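Local structure of putative lipoprotein YcdA (Bacillus subtilis subsp. subtilis str. 168, 4R4G) at residues F62-G67 with L98-D103. The protein is of unknown function but is probably a membrane-anchored lipoprotein, built from an Ig-like N-terminal domain and an alpha/beta C-terminal domain joined by a kinked helix. Sequence-based numbering, arbitrary orientation.
Sequences FTLYQG and LFFVVD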
loop_
_atom_site.group_PDB
_atom_site.type_symbol
_atom_site.label_atom_id
_atom_site.label_comp_id
_atom_site.label_asym_id
_atom_site.label_seq_id
_atom_site.Cartn_x
_atom_site.Cartn_y
_atom_site.Cartn_z
ATOM N N PHE A 62 -28.707 8.011 8.330
ATOM C CA PHE A 62 -28.248 8.395 6.996
ATOM C C PHE A 62 -28.165 7.184 6.106
ATOM O O PHE A 62 -27.771 6.108 6.559
ATOM C CB PHE A 62 -26.876 9.100 7.041
ATOM C CG PHE A 62 -26.786 10.345 7.893
ATOM C CD1 PHE A 62 -26.606 10.254 9.272
ATOM C CD2 PHE A 62 -26.837 11.609 7.313
ATOM C CE1 PHE A 62 -26.481 11.398 10.055
ATOM C CE2 PHE A 62 -26.702 12.756 8.097
ATOM C CZ PHE A 62 -26.513 12.641 9.461
ATOM N N THR A 63 -28.549 7.359 4.836
ATOM C CA THR A 63 -28.479 6.331 3.798
ATOM C C THR A 63 -27.854 6.968 2.573
ATOM O O THR A 63 -28.034 8.169 2.334
ATOM C CB THR A 63 -29.854 5.704 3.496
ATOM O OG1 THR A 63 -30.736 6.717 3.029
ATOM C CG2 THR A 63 -30.475 5.008 4.703
ATOM N N LEU A 64 -27.108 6.183 1.803
ATOM C CA LEU A 64 -26.537 6.697 0.577
ATOM C C LEU A 64 -27.032 5.904 -0.591
ATOM O O LEU A 64 -27.088 4.676 -0.529
ATOM C CB LEU A 64 -24.995 6.667 0.606
ATOM C CG LEU A 64 -24.306 7.503 -0.461
ATOM C CD1 LEU A 64 -23.945 8.858 0.067
ATOM C CD2 LEU A 64 -23.100 6.850 -0.918
ATOM N N TYR A 65 -27.340 6.601 -1.675
ATOM C CA TYR A 65 -27.721 6.010 -2.939
ATOM C C TYR A 65 -26.661 6.337 -3.945
ATOM O O TYR A 65 -26.148 7.453 -3.956
ATOM C CB TYR A 65 -29.095 6.506 -3.413
ATOM C CG TYR A 65 -30.249 5.884 -2.652
ATOM C CD1 TYR A 65 -30.626 6.362 -1.398
ATOM C CD2 TYR A 65 -30.976 4.829 -3.189
ATOM C CE1 TYR A 65 -31.683 5.788 -0.691
ATOM C CE2 TYR A 65 -31.992 4.205 -2.464
ATOM C CZ TYR A 65 -32.355 4.697 -1.223
ATOM O OH TYR A 65 -33.417 4.127 -0.553
ATOM N N GLN A 66 -26.294 5.345 -4.760
ATOM C CA GLN A 66 -25.408 5.479 -5.903
ATOM C C GLN A 66 -26.292 5.237 -7.076
ATOM O O GLN A 66 -26.876 4.150 -7.186
ATOM C CB GLN A 66 -24.266 4.490 -5.818
ATOM C CG GLN A 66 -23.289 4.619 -6.936
ATOM C CD GLN A 66 -22.340 3.488 -6.856
ATOM O OE1 GLN A 66 -21.305 3.575 -6.200
ATOM N NE2 GLN A 66 -22.714 2.387 -7.476
ATOM N N GLY A 67 -26.507 6.275 -7.870
ATOM C CA GLY A 67 -27.489 6.226 -8.939
ATOM C C GLY A 67 -28.829 6.147 -8.245
ATOM O O GLY A 67 -29.128 6.988 -7.373
ATOM N N LEU A 98 -19.355 9.427 8.200
ATOM C CA LEU A 98 -20.219 8.378 7.686
ATOM C C LEU A 98 -19.463 7.675 6.590
ATOM O O LEU A 98 -18.671 8.298 5.888
ATOM C CB LEU A 98 -21.566 8.914 7.182
ATOM C CG LEU A 98 -22.324 9.907 8.039
ATOM C CD1 LEU A 98 -23.332 10.623 7.204
ATOM C CD2 LEU A 98 -22.984 9.233 9.262
ATOM N N PHE A 99 -19.660 6.370 6.469
ATOM C CA PHE A 99 -18.921 5.539 5.532
ATOM C C PHE A 99 -19.879 4.671 4.727
ATOM O O PHE A 99 -20.786 4.050 5.295
ATOM C CB PHE A 99 -17.918 4.669 6.310
ATOM C CG PHE A 99 -16.947 5.432 7.181
ATOM C CD1 PHE A 99 -17.302 5.825 8.464
ATOM C CD2 PHE A 99 -15.651 5.693 6.744
ATOM C CE1 PHE A 99 -16.410 6.535 9.267
ATOM C CE2 PHE A 99 -14.760 6.404 7.545
ATOM C CZ PHE A 99 -15.151 6.835 8.792
ATOM N N PHE A 100 -19.684 4.645 3.401
ATOM C CA PHE A 100 -20.549 3.921 2.490
ATOM C C PHE A 100 -19.757 3.261 1.401
ATOM O O PHE A 100 -18.862 3.880 0.838
ATOM C CB PHE A 100 -21.588 4.864 1.865
ATOM C CG PHE A 100 -22.509 5.533 2.855
ATOM C CD1 PHE A 100 -23.611 4.862 3.369
ATOM C CD2 PHE A 100 -22.280 6.841 3.268
ATOM C CE1 PHE A 100 -24.454 5.475 4.295
ATOM C CE2 PHE A 100 -23.133 7.461 4.182
ATOM C CZ PHE A 100 -24.203 6.768 4.704
ATOM N N VAL A 101 -20.115 2.016 1.083
ATOM C CA VAL A 101 -19.477 1.226 0.036
ATOM C C VAL A 101 -19.978 1.766 -1.303
ATOM O O VAL A 101 -21.181 1.722 -1.562
ATOM C CB VAL A 101 -19.781 -0.289 0.216
ATOM C CG1 VAL A 101 -19.060 -1.123 -0.824
ATOM C CG2 VAL A 101 -19.451 -0.762 1.626
ATOM N N VAL A 102 -19.053 2.278 -2.131
ATOM C CA VAL A 102 -19.327 2.914 -3.427
ATOM C C VAL A 102 -18.333 2.499 -4.527
ATOM O O VAL A 102 -17.175 2.172 -4.263
ATOM C CB VAL A 102 -19.310 4.477 -3.311
ATOM C CG1 VAL A 102 -20.459 4.993 -2.463
ATOM C CG2 VAL A 102 -17.961 5.016 -2.798
ATOM N N ASP A 103 -18.801 2.604 -5.767
ATOM C CA ASP A 103 -18.045 2.474 -7.002
ATOM C C ASP A 103 -17.601 3.915 -7.334
ATOM O O ASP A 103 -18.444 4.805 -7.414
ATOM C CB ASP A 103 -18.917 1.826 -8.097
ATOM C CG ASP A 103 -19.365 0.410 -7.767
ATOM O OD1 ASP A 103 -18.516 -0.498 -7.790
ATOM O OD2 ASP A 103 -20.583 0.200 -7.540
#
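Leu98 and Phe62 meet methyl to ring: CD1 of Leu98 sits over one face of the Phe62 ring, 3.7 Å from its centroid, in a CH-pi contact set toward the rim. One step along, the roles of the strands are exchanged, for it is CB of Leu64 that rests over a face of the Phe100 ring, 3.5 Å from Phe100 CG. With CG anti to its backbone N (chi1 -165°), Leu64 reaches across to the facing strand, where its CD2 lies 3.6 Å from Val102 CG1. The flat rings thus offer broad faces and the branched aliphatic chains offer methyl and methylene groups to cover them, while the shorter valine suffices beside the leucine branch.

Polar bonding takes over at Gln66. Its extended chain, CG anti to the backbone N, carries the amide across to Asp103. OE1 of Gln66 accepts a hydrogen bond from the backbone N of Asp103 at 2.7 Å, in the carbonyl plane. NE2 of Gln66 donates to Asp103 OD2 at 3.1 Å. This second bond is nearly straight (165°) and uses the anti lone pair of the carboxylate oxygen. Two bonds from one amide fix its rotation, and glutamine suits the place because it supplies both acceptor and donor. With an alanine here, the backbone N-H and carboxylate of Asp103 would probably lose these mates and a gap open beside Val102.

The strands belong to different antiparallel sheets, with axes 8.1 Å apart at closest approach and 26° from parallel, so their contact is face-to-face packing within the Ig-like beta sandwich. Leu110 and Tyr108 of strand 107-112 extend the packing at Phe100 and Val102. The chemistry implies apolar packing between the strands that ends, at Gln66 and Asp103, in two directional hydrogen bonds.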